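Local coordinates for protein GTP cyclohydrolase 1 type 2 homolog (Staphylococcus aureus subsp. aureus, PDB 3LNL) that is of uncertain function but belongs to the NIF3 family, binds a pair of zinc ions and assembles into a toroid-shaped homohexamer, at residues D37-C49 against E56-H69. The protein carries 2 engineered substitutions. Residues are numbered along the deposited sequence; the frame is centred on the assembly and turned at random.
Sequences DVEVTGVLTALDC and EAIEKGYNTIISHH. With ZN (zinc ion), chain G; ZN (zinc ion), chain F.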
loop_
_atom_site.group_PDB
_atom_site.type_symbol
_atom_site.label_atom_id
_atom_site.label_comp_id
_atom_site.label_asym_id
_atom_site.label_seq_id
_atom_site.Cartn_x
_atom_site.Cartn_y
_atom_site.Cartn_z
ATOM N N ASP B 37 22.070 33.461 -4.916
ATOM C CA ASP B 37 22.461 34.814 -5.207
ATOM C C ASP B 37 23.961 35.030 -5.043
ATOM O O ASP B 37 24.495 36.055 -5.482
ATOM C CB ASP B 37 21.680 35.791 -4.289
ATOM C CG ASP B 37 20.160 35.511 -4.260
ATOM O OD1 ASP B 37 19.554 35.261 -5.354
ATOM O OD2 ASP B 37 19.589 35.499 -3.118
ATOM N N VAL B 38 24.650 34.083 -4.411
ATOM C CA VAL B 38 26.033 34.267 -4.023
ATOM C C VAL B 38 26.993 34.039 -5.181
ATOM O O VAL B 38 26.812 33.150 -5.964
ATOM C CB VAL B 38 26.403 33.368 -2.767
ATOM C CG1 VAL B 38 27.884 33.175 -2.654
ATOM C CG2 VAL B 38 25.857 34.090 -1.497
ATOM N N GLU B 39 28.033 34.862 -5.255
ATOM C CA GLU B 39 29.052 34.759 -6.308
ATOM C C GLU B 39 29.988 33.548 -6.042
ATOM O O GLU B 39 30.425 33.371 -4.921
ATOM C CB GLU B 39 29.795 36.124 -6.401
ATOM C CG GLU B 39 30.950 36.114 -7.316
ATOM C CD GLU B 39 31.600 37.472 -7.557
ATOM O OE1 GLU B 39 31.015 38.556 -7.260
ATOM O OE2 GLU B 39 32.722 37.371 -8.098
ATOM N N VAL B 40 30.241 32.716 -7.053
ATOM C CA VAL B 40 31.090 31.529 -6.932
ATOM C C VAL B 40 32.558 31.925 -6.943
ATOM O O VAL B 40 33.007 32.593 -7.869
ATOM C CB VAL B 40 30.846 30.541 -8.072
ATOM C CG1 VAL B 40 31.801 29.319 -7.992
ATOM C CG2 VAL B 40 29.375 30.066 -8.073
ATOM N N THR B 41 33.303 31.539 -5.914
ATOM C CA THR B 41 34.717 31.911 -5.840
ATOM C C THR B 41 35.626 30.802 -6.314
ATOM O O THR B 41 36.780 31.038 -6.648
ATOM C CB THR B 41 35.147 32.262 -4.382
ATOM O OG1 THR B 41 34.920 31.121 -3.536
ATOM C CG2 THR B 41 34.427 33.526 -3.857
ATOM N N GLY B 42 35.098 29.579 -6.375
ATOM C CA GLY B 42 35.871 28.444 -6.805
ATOM C C GLY B 42 35.031 27.213 -6.569
ATOM O O GLY B 42 34.134 27.247 -5.717
ATOM N N VAL B 43 35.330 26.130 -7.303
ATOM C CA VAL B 43 34.579 24.876 -7.208
ATOM C C VAL B 43 35.490 23.651 -6.878
ATOM O O VAL B 43 36.478 23.398 -7.565
ATOM C CB VAL B 43 33.759 24.594 -8.532
ATOM C CG1 VAL B 43 32.950 23.227 -8.465
ATOM C CG2 VAL B 43 32.818 25.816 -8.886
ATOM N N LEU B 44 35.102 22.920 -5.829
ATOM C CA LEU B 44 35.715 21.702 -5.393
ATOM C C LEU B 44 34.770 20.575 -5.628
ATOM O O LEU B 44 33.646 20.584 -5.081
ATOM C CB LEU B 44 36.042 21.778 -3.899
ATOM C CG LEU B 44 36.920 20.695 -3.289
ATOM C CD1 LEU B 44 38.349 20.723 -3.919
ATOM C CD2 LEU B 44 36.932 20.921 -1.751
ATOM N N THR B 45 35.201 19.593 -6.421
ATOM C CA THR B 45 34.413 18.358 -6.615
ATOM C C THR B 45 34.743 17.251 -5.591
ATOM O O THR B 45 35.875 17.148 -5.115
ATOM C CB THR B 45 34.561 17.799 -8.049
ATOM O OG1 THR B 45 35.899 17.275 -8.241
ATOM C CG2 THR B 45 34.232 18.898 -9.097
ATOM N N ALA B 46 33.717 16.459 -5.236
ATOM C CA ALA B 46 33.826 15.512 -4.155
ATOM C C ALA B 46 32.881 14.327 -4.434
ATOM O O ALA B 46 31.896 14.501 -5.165
ATOM C CB ALA B 46 33.459 16.197 -2.842
ATOM N N LEU B 47 33.180 13.154 -3.857
ATOM C CA LEU B 47 32.222 12.062 -3.880
ATOM C C LEU B 47 31.228 12.261 -2.733
ATOM O O LEU B 47 29.995 12.353 -2.950
ATOM C CB LEU B 47 32.943 10.694 -3.775
ATOM C CG LEU B 47 32.120 9.438 -3.566
ATOM C CD1 LEU B 47 31.113 9.297 -4.746
ATOM C CD2 LEU B 47 33.006 8.163 -3.425
ATOM N N ASP B 48 31.760 12.321 -1.518
ATOM C CA ASP B 48 31.023 12.565 -0.309
ATOM C C ASP B 48 31.601 13.853 0.275
ATOM O O ASP B 48 32.842 13.995 0.369
ATOM C CB ASP B 48 31.244 11.451 0.715
ATOM C CG ASP B 48 30.464 10.177 0.355
ATOM O OD1 ASP B 48 29.236 10.251 0.334
ATOM O OD2 ASP B 48 31.088 9.130 0.150
ATOM N N CYS B 49 30.697 14.746 0.693
ATOM C CA CYS B 49 31.100 16.024 1.319
ATOM C C CYS B 49 31.300 15.804 2.811
ATOM O O CYS B 49 30.369 15.996 3.588
ATOM C CB CYS B 49 30.040 17.067 1.116
ATOM S SG CYS B 49 30.584 18.686 1.774
ATOM N N GLU B 56 38.892 21.588 3.435
ATOM C CA GLU B 56 39.704 21.772 2.223
ATOM C C GLU B 56 39.166 22.948 1.343
ATOM O O GLU B 56 39.938 23.767 0.849
ATOM C CB GLU B 56 39.752 20.442 1.437
ATOM C CG GLU B 56 40.486 20.452 0.061
ATOM C CD GLU B 56 40.275 19.145 -0.694
ATOM O OE1 GLU B 56 41.096 18.869 -1.540
ATOM O OE2 GLU B 56 39.285 18.374 -0.461
ATOM N N ALA B 57 37.859 23.057 1.192
ATOM C CA ALA B 57 37.264 24.201 0.444
ATOM C C ALA B 57 37.606 25.515 1.113
ATOM O O ALA B 57 38.041 26.451 0.445
ATOM C CB ALA B 57 35.754 24.054 0.305
ATOM N N ILE B 58 37.435 25.572 2.433
ATOM C CA ILE B 58 37.755 26.768 3.182
ATOM C C ILE B 58 39.212 27.144 2.973
ATOM O O ILE B 58 39.547 28.310 2.750
ATOM C CB ILE B 58 37.463 26.589 4.674
ATOM C CG1 ILE B 58 35.943 26.451 4.890
ATOM C CG2 ILE B 58 38.104 27.748 5.541
ATOM C CD1 ILE B 58 35.527 25.915 6.294
ATOM N N GLU B 59 40.076 26.142 3.058
ATOM C CA GLU B 59 41.496 26.376 3.036
ATOM C C GLU B 59 41.884 26.926 1.667
ATOM O O GLU B 59 42.783 27.755 1.571
ATOM C CB GLU B 59 42.261 25.068 3.390
ATOM C CG GLU B 59 43.709 25.243 3.556
ATOM C CD GLU B 59 44.447 25.394 2.234
ATOM O OE1 GLU B 59 44.080 24.688 1.252
ATOM O OE2 GLU B 59 45.419 26.197 2.183
ATOM N N LYS B 60 41.193 26.481 0.616
ATOM C CA LYS B 60 41.502 26.917 -0.753
ATOM C C LYS B 60 40.822 28.183 -1.176
ATOM O O LYS B 60 41.081 28.687 -2.261
ATOM C CB LYS B 60 41.150 25.810 -1.760
ATOM C CG LYS B 60 42.037 24.607 -1.649
ATOM C CD LYS B 60 41.576 23.512 -2.569
ATOM C CE LYS B 60 42.510 22.316 -2.570
ATOM N NZ LYS B 60 43.787 22.781 -3.131
ATOM N N GLY B 61 39.938 28.697 -0.345
ATOM C CA GLY B 61 39.155 29.870 -0.707
ATOM C C GLY B 61 38.040 29.592 -1.704
ATOM O O GLY B 61 37.575 30.498 -2.376
ATOM N N TYR B 62 37.575 28.347 -1.780
ATOM C CA TYR B 62 36.436 28.024 -2.636
ATOM C C TYR B 62 35.125 27.993 -1.831
ATOM O O TYR B 62 35.089 27.392 -0.756
ATOM C CB TYR B 62 36.634 26.676 -3.314
ATOM C CG TYR B 62 37.849 26.573 -4.233
ATOM C CD1 TYR B 62 38.598 27.689 -4.612
ATOM C CD2 TYR B 62 38.226 25.350 -4.729
ATOM C CE1 TYR B 62 39.698 27.582 -5.488
ATOM C CE2 TYR B 62 39.335 25.223 -5.570
ATOM C CZ TYR B 62 40.046 26.330 -5.952
ATOM O OH TYR B 62 41.123 26.116 -6.781
ATOM N N ASN B 63 34.046 28.567 -2.389
ATOM C CA ASN B 63 32.776 28.636 -1.666
ATOM C C ASN B 63 31.725 27.720 -2.239
ATOM O O ASN B 63 30.565 27.793 -1.824
ATOM C CB ASN B 63 32.263 30.080 -1.557
ATOM C CG ASN B 63 31.726 30.593 -2.869
ATOM O OD1 ASN B 63 31.958 29.974 -3.887
ATOM N ND2 ASN B 63 31.013 31.727 -2.856
ATOM N N THR B 64 32.119 26.815 -3.135
ATOM C CA THR B 64 31.173 25.901 -3.769
ATOM C C THR B 64 31.755 24.505 -3.838
ATOM O O THR B 64 32.905 24.317 -4.327
ATOM C CB THR B 64 30.801 26.389 -5.187
ATOM O OG1 THR B 64 30.322 27.730 -5.091
ATOM C CG2 THR B 64 29.722 25.489 -5.879
ATOM N N ILE B 65 30.965 23.533 -3.347
ATOM C CA ILE B 65 31.308 22.134 -3.410
ATOM C C ILE B 65 30.233 21.479 -4.230
ATOM O O ILE B 65 29.045 21.695 -3.969
ATOM C CB ILE B 65 31.441 21.464 -2.011
ATOM C CG1 ILE B 65 32.559 22.175 -1.229
ATOM C CG2 ILE B 65 31.696 19.891 -2.094
ATOM C CD1 ILE B 65 32.654 21.823 0.268
ATOM N N ILE B 66 30.655 20.699 -5.233
ATOM C CA ILE B 66 29.756 19.803 -5.933
ATOM C C ILE B 66 30.113 18.335 -5.580
ATOM O O ILE B 66 31.198 17.843 -5.924
ATOM C CB ILE B 66 29.849 19.952 -7.458
ATOM C CG1 ILE B 66 29.548 21.377 -7.906
ATOM C CG2 ILE B 66 28.787 18.956 -8.124
ATOM C CD1 ILE B 66 29.767 21.629 -9.411
ATOM N N SER B 67 29.201 17.644 -4.904
ATOM C CA SER B 67 29.415 16.264 -4.540
ATOM C C SER B 67 28.528 15.378 -5.400
ATOM O O SER B 67 27.559 15.854 -5.995
ATOM C CB SER B 67 29.122 16.029 -3.037
ATOM O OG SER B 67 27.711 16.106 -2.761
ATOM N N HIS B 68 28.893 14.099 -5.489
ATOM C CA HIS B 68 28.035 13.117 -6.102
ATOM C C HIS B 68 26.936 12.717 -5.112
ATOM O O HIS B 68 25.748 12.870 -5.389
ATOM C CB HIS B 68 28.824 11.891 -6.540
ATOM C CG HIS B 68 28.004 10.863 -7.241
ATOM N ND1 HIS B 68 27.082 11.179 -8.213
ATOM C CD2 HIS B 68 27.964 9.519 -7.113
ATOM C CE1 HIS B 68 26.558 10.066 -8.693
ATOM N NE2 HIS B 68 26.984 9.047 -7.963
ATOM N N HIS B 69 27.334 12.275 -3.931
ATOM C CA HIS B 69 26.378 11.813 -2.955
ATOM C C HIS B 69 25.759 13.024 -2.245
ATOM O O HIS B 69 26.481 13.948 -1.854
ATOM C CB HIS B 69 27.013 10.887 -1.955
ATOM C CG HIS B 69 27.420 9.561 -2.531
ATOM N ND1 HIS B 69 28.478 8.832 -2.028
ATOM C CD2 HIS B 69 26.930 8.851 -3.566
ATOM C CE1 HIS B 69 28.604 7.716 -2.726
ATOM N NE2 HIS B 69 27.628 7.660 -3.612
HETATM ZN ZN ZN G . 26.357 6.933 -8.210
HETATM ZN ZN ZN F . 26.860 5.977 -4.852
HETATM O O HOH W 1 27.954 14.171 0.521
HETATM O O HOH W 2 25.146 6.053 -3.408
HETATM O O HOH W 3 25.668 4.291 -5.683
HETATM O O HOH W 4 25.586 6.999 -6.271
HETATM O O HOH W 5 25.595 4.900 -7.906
#
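Leu44 sits opposite Ile65 in a parallel beta-alpha-beta unit of the NIF3 fold (strand 43-46, helix 51-60, strand 64-67). It hydrogen-bonds to the two neighbours of Ile65: Leu44 N donates to Thr64 O and Leu44 O accepts from Ile66 N, each at 3.0 Å, and the strand axes diverge by only 24°. Leu44 CD2, on the helix side, packs 3.9 Å from Ala57 CB.

At Asn63 the side-chain amide reaches across to the backbone of Glu39 and Thr41. Its CB and CG lie against Thr41 OG1, at 3.5 and 3.3 Å, with CG turned between the backbone N and carbonyl carbon (chi1 74°). ND2 then gives a 2.7 Å bond to Glu39 O, close to the amide plane, while OD1 accepts a nearly straight bond (174°) from Thr41 N. Thr64 OG1 reaches OD1 from the opposite face, so bonds at both ends should fix the amide's rotation.

Beyond Ala46 and Ser67, His68 and His69 each bind a different zinc ion through NE2; Asp106 and Glu333 add to the first site, His330 and Glu333 to the second. Leu47 CD1 lies over one face of the His69 ring, 3.9 Å from its centroid, a CH-pi contact. Asp48 is a second-shell partner, its OD2 hydrogen-bonded to His312 of a neighbouring subunit. Its OD1 accepts a hydrogen bond from His69 ND1 at 2.9 Å; OD1 lies near the imidazole plane, whereas ND1 stands above the carboxylate plane.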